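Local atomic coordinates of Vv2_1132 (Vibrio vulnificus CMCP6, PDB entry 5Y9S), a protein that probably controls transcription as a tetrameric LysR-type regulator, joining a DNA-binding helix-turn-helix domain to an effector-binding domain. Residues 117-128 with 293-301. Sequence-based numbering, arbitrary orientation.
Sequences LFLQSAEALSHL and AVDQFWQEI
Phe297 sets one side of its ring against Phe118 and Leu125, within the LysR substrate-binding domain, whose fold is of the periplasmic-binding-protein type. Here the C-terminal helix 292-300 packs beside helices 114-120 and 122-125 and the turn that leads into strand 129-134, all on one side of the central sheet. The Phe297 torsion sets CG anti to the backbone N (chi1 -166°), which carries the ring across to the other segment although its CB does not point there. Phe118 CE1 meets the rim of that ring, close to its plane, 3.3 Å from Phe297 CZ. With the planes 79° apart and the centroids separated by 5.6 Å, the two rings form an oblique aromatic pair. Leu125 closes in with one methyl branch, CD2, 3.7 Å from Phe297 CD2. Both phenyl groups also rest on Ile103 of strand 100-105 and Leu130 of strand 129-134, and Phe118 packs on Met241 of a second subunit, linking this core to the assembly. Just beyond the end of helix 292-300, Ile301 is crossed by Leu117 at about a right angle, Ile301 CG2 lying 3.6 Å from Leu117 CD1. At the opposite end of the interface Leu128, which closes the type I turn begun at Leu125, touches Ala293 CB with CD2 at 3.6 Å. A polar contact lies at the more exposed margin, where Gln296 reaches out with its chain extended beyond CG. Its OE1 accepts a hydrogen bond from His127 NE2, near the imidazole plane (N-H...O angle 157°), though the modelled 2.4 Å is abnormally short and doubtful in detail.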
# COMPACT_ATOMS: atom_id res chain seq x y z
N LEU D 117 -13.36 -41.89 2.88
CA LEU D 117 -14.61 -41.81 2.13
C LEU D 117 -14.37 -42.05 0.64
O LEU D 117 -15.05 -42.87 0.02
CB LEU D 117 -15.26 -40.44 2.35
CG LEU D 117 -16.39 -40.45 3.37
CD1 LEU D 117 -17.44 -41.46 2.95
CD2 LEU D 117 -15.85 -40.80 4.74
N PHE D 118 -13.39 -41.35 0.07
CA PHE D 118 -13.13 -41.46 -1.37
C PHE D 118 -12.74 -42.89 -1.74
O PHE D 118 -13.23 -43.45 -2.73
CB PHE D 118 -12.03 -40.48 -1.79
CG PHE D 118 -12.35 -39.03 -1.50
CD1 PHE D 118 -13.64 -38.61 -1.23
CD2 PHE D 118 -11.34 -38.07 -1.52
CE1 PHE D 118 -13.91 -37.27 -0.97
CE2 PHE D 118 -11.61 -36.73 -1.27
CZ PHE D 118 -12.89 -36.33 -0.99
N LEU D 119 -11.84 -43.49 -0.96
CA LEU D 119 -11.37 -44.83 -1.29
C LEU D 119 -12.49 -45.85 -1.16
O LEU D 119 -12.61 -46.76 -1.98
CB LEU D 119 -10.18 -45.20 -0.41
CG LEU D 119 -8.86 -44.55 -0.82
CD1 LEU D 119 -7.87 -44.46 0.34
CD2 LEU D 119 -8.25 -45.31 -1.99
N GLN D 120 -13.36 -45.70 -0.15
CA GLN D 120 -14.42 -46.68 0.04
C GLN D 120 -15.43 -46.68 -1.10
O GLN D 120 -16.27 -47.58 -1.14
CB GLN D 120 -15.14 -46.43 1.35
CG GLN D 120 -14.41 -46.97 2.58
CD GLN D 120 -15.18 -46.76 3.86
OE1 GLN D 120 -15.90 -45.77 4.02
NE2 GLN D 120 -15.04 -47.70 4.79
N SER D 121 -15.37 -45.71 -2.00
CA SER D 121 -16.28 -45.62 -3.14
C SER D 121 -15.50 -45.45 -4.41
O SER D 121 -15.91 -44.73 -5.33
CB SER D 121 -17.26 -44.47 -2.97
OG SER D 121 -17.75 -44.42 -1.64
N ALA D 122 -14.35 -46.11 -4.49
CA ALA D 122 -13.41 -45.88 -5.57
C ALA D 122 -14.07 -46.08 -6.93
O ALA D 122 -14.22 -45.12 -7.69
CB ALA D 122 -12.20 -46.81 -5.43
N GLU D 123 -14.48 -47.31 -7.24
CA GLU D 123 -15.01 -47.60 -8.57
C GLU D 123 -16.23 -46.74 -8.88
O GLU D 123 -16.46 -46.39 -10.04
CB GLU D 123 -15.35 -49.09 -8.70
CG GLU D 123 -14.33 -49.90 -9.51
CD GLU D 123 -14.59 -51.41 -9.45
OE1 GLU D 123 -14.58 -51.99 -8.34
OE2 GLU D 123 -14.80 -52.02 -10.53
N ALA D 124 -17.01 -46.36 -7.86
CA ALA D 124 -18.11 -45.44 -8.09
C ALA D 124 -17.61 -44.03 -8.42
O ALA D 124 -18.11 -43.39 -9.35
CB ALA D 124 -19.04 -45.40 -6.87
N LEU D 125 -16.60 -43.55 -7.68
CA LEU D 125 -16.09 -42.19 -7.83
C LEU D 125 -14.83 -42.11 -8.69
O LEU D 125 -14.34 -41.00 -8.92
CB LEU D 125 -15.79 -41.58 -6.46
CG LEU D 125 -16.87 -41.52 -5.38
CD1 LEU D 125 -16.23 -41.17 -4.04
CD2 LEU D 125 -17.95 -40.51 -5.73
N SER D 126 -14.29 -43.24 -9.15
CA SER D 126 -13.01 -43.22 -9.84
C SER D 126 -13.01 -42.26 -11.02
O SER D 126 -11.97 -41.65 -11.33
CB SER D 126 -12.66 -44.64 -10.31
OG SER D 126 -11.94 -44.63 -11.53
N HIS D 127 -14.15 -42.09 -11.68
CA HIS D 127 -14.26 -41.28 -12.89
C HIS D 127 -14.36 -39.78 -12.61
O HIS D 127 -14.29 -38.99 -13.56
CB HIS D 127 -15.48 -41.74 -13.70
CG HIS D 127 -16.79 -41.38 -13.07
ND1 HIS D 127 -17.26 -41.99 -11.92
CD2 HIS D 127 -17.72 -40.45 -13.40
CE1 HIS D 127 -18.42 -41.46 -11.59
NE2 HIS D 127 -18.72 -40.53 -12.47
N LEU D 128 -14.53 -39.38 -11.36
CA LEU D 128 -14.57 -37.97 -11.00
C LEU D 128 -13.16 -37.48 -10.65
O LEU D 128 -12.25 -38.27 -10.39
CB LEU D 128 -15.49 -37.73 -9.81
CG LEU D 128 -16.92 -38.22 -9.98
CD1 LEU D 128 -17.66 -38.12 -8.66
CD2 LEU D 128 -17.63 -37.43 -11.07
N ALA D 293 -21.61 -34.46 -11.70
CA ALA D 293 -20.48 -34.92 -10.90
C ALA D 293 -20.77 -34.74 -9.42
O ALA D 293 -20.49 -35.64 -8.61
CB ALA D 293 -19.21 -34.17 -11.31
N VAL D 294 -21.37 -33.62 -9.04
CA VAL D 294 -21.69 -33.40 -7.64
C VAL D 294 -22.78 -34.37 -7.18
O VAL D 294 -22.68 -34.96 -6.09
CB VAL D 294 -22.10 -31.93 -7.41
CG1 VAL D 294 -22.41 -31.69 -5.95
CG2 VAL D 294 -21.00 -31.03 -7.88
N ASP D 295 -23.80 -34.59 -8.00
CA ASP D 295 -24.85 -35.54 -7.63
C ASP D 295 -24.28 -36.95 -7.51
O ASP D 295 -24.53 -37.64 -6.51
CB ASP D 295 -25.99 -35.49 -8.64
CG ASP D 295 -27.15 -34.64 -8.15
OD1 ASP D 295 -27.70 -34.96 -7.06
OD2 ASP D 295 -27.49 -33.65 -8.84
N GLN D 296 -23.49 -37.39 -8.49
CA GLN D 296 -22.92 -38.73 -8.39
C GLN D 296 -22.15 -38.89 -7.09
O GLN D 296 -22.25 -39.94 -6.43
CB GLN D 296 -22.00 -39.02 -9.58
CG GLN D 296 -22.72 -39.27 -10.89
CD GLN D 296 -21.74 -39.39 -12.05
OE1 GLN D 296 -20.56 -39.10 -11.91
NE2 GLN D 296 -22.24 -39.82 -13.20
N PHE D 297 -21.42 -37.85 -6.68
CA PHE D 297 -20.72 -37.89 -5.40
C PHE D 297 -21.71 -37.93 -4.24
O PHE D 297 -21.58 -38.76 -3.33
CB PHE D 297 -19.81 -36.67 -5.26
CG PHE D 297 -18.81 -36.79 -4.15
CD1 PHE D 297 -19.20 -36.62 -2.83
CD2 PHE D 297 -17.49 -37.09 -4.41
CE1 PHE D 297 -18.29 -36.74 -1.80
CE2 PHE D 297 -16.57 -37.20 -3.39
CZ PHE D 297 -16.97 -37.03 -2.08
N TRP D 298 -22.69 -37.03 -4.25
CA TRP D 298 -23.62 -36.93 -3.13
C TRP D 298 -24.44 -38.21 -2.97
O TRP D 298 -24.58 -38.72 -1.86
CB TRP D 298 -24.53 -35.72 -3.33
CG TRP D 298 -25.53 -35.52 -2.26
CD1 TRP D 298 -26.73 -36.17 -2.12
CD2 TRP D 298 -25.45 -34.59 -1.17
NE1 TRP D 298 -27.39 -35.70 -1.01
CE2 TRP D 298 -26.62 -34.74 -0.41
CE3 TRP D 298 -24.49 -33.66 -0.76
CZ2 TRP D 298 -26.87 -33.98 0.74
CZ3 TRP D 298 -24.74 -32.90 0.38
CH2 TRP D 298 -25.92 -33.07 1.12
N GLN D 299 -24.95 -38.75 -4.08
CA GLN D 299 -25.76 -39.96 -4.00
C GLN D 299 -24.97 -41.15 -3.50
O GLN D 299 -25.56 -42.16 -3.10
CB GLN D 299 -26.38 -40.28 -5.37
CG GLN D 299 -27.84 -39.88 -5.50
CD GLN D 299 -28.04 -38.43 -5.94
OE1 GLN D 299 -27.11 -37.76 -6.39
NE2 GLN D 299 -29.26 -37.93 -5.81
N GLU D 300 -23.64 -41.07 -3.50
CA GLU D 300 -22.85 -42.19 -3.02
C GLU D 300 -22.65 -42.17 -1.50
O GLU D 300 -22.51 -43.24 -0.89
CB GLU D 300 -21.51 -42.22 -3.76
CG GLU D 300 -21.00 -43.62 -4.08
CD GLU D 300 -20.65 -44.40 -2.84
OE1 GLU D 300 -19.94 -43.84 -1.97
OE2 GLU D 300 -21.09 -45.56 -2.71
N ILE D 301 -22.66 -41.00 -0.87
CA ILE D 301 -22.50 -40.89 0.58
C ILE D 301 -23.89 -40.65 1.17
O ILE D 301 -24.31 -39.52 1.40
CB ILE D 301 -21.51 -39.79 0.98
CG1 ILE D 301 -21.69 -38.55 0.11
CG2 ILE D 301 -20.06 -40.26 0.87
CD1 ILE D 301 -20.80 -37.41 0.52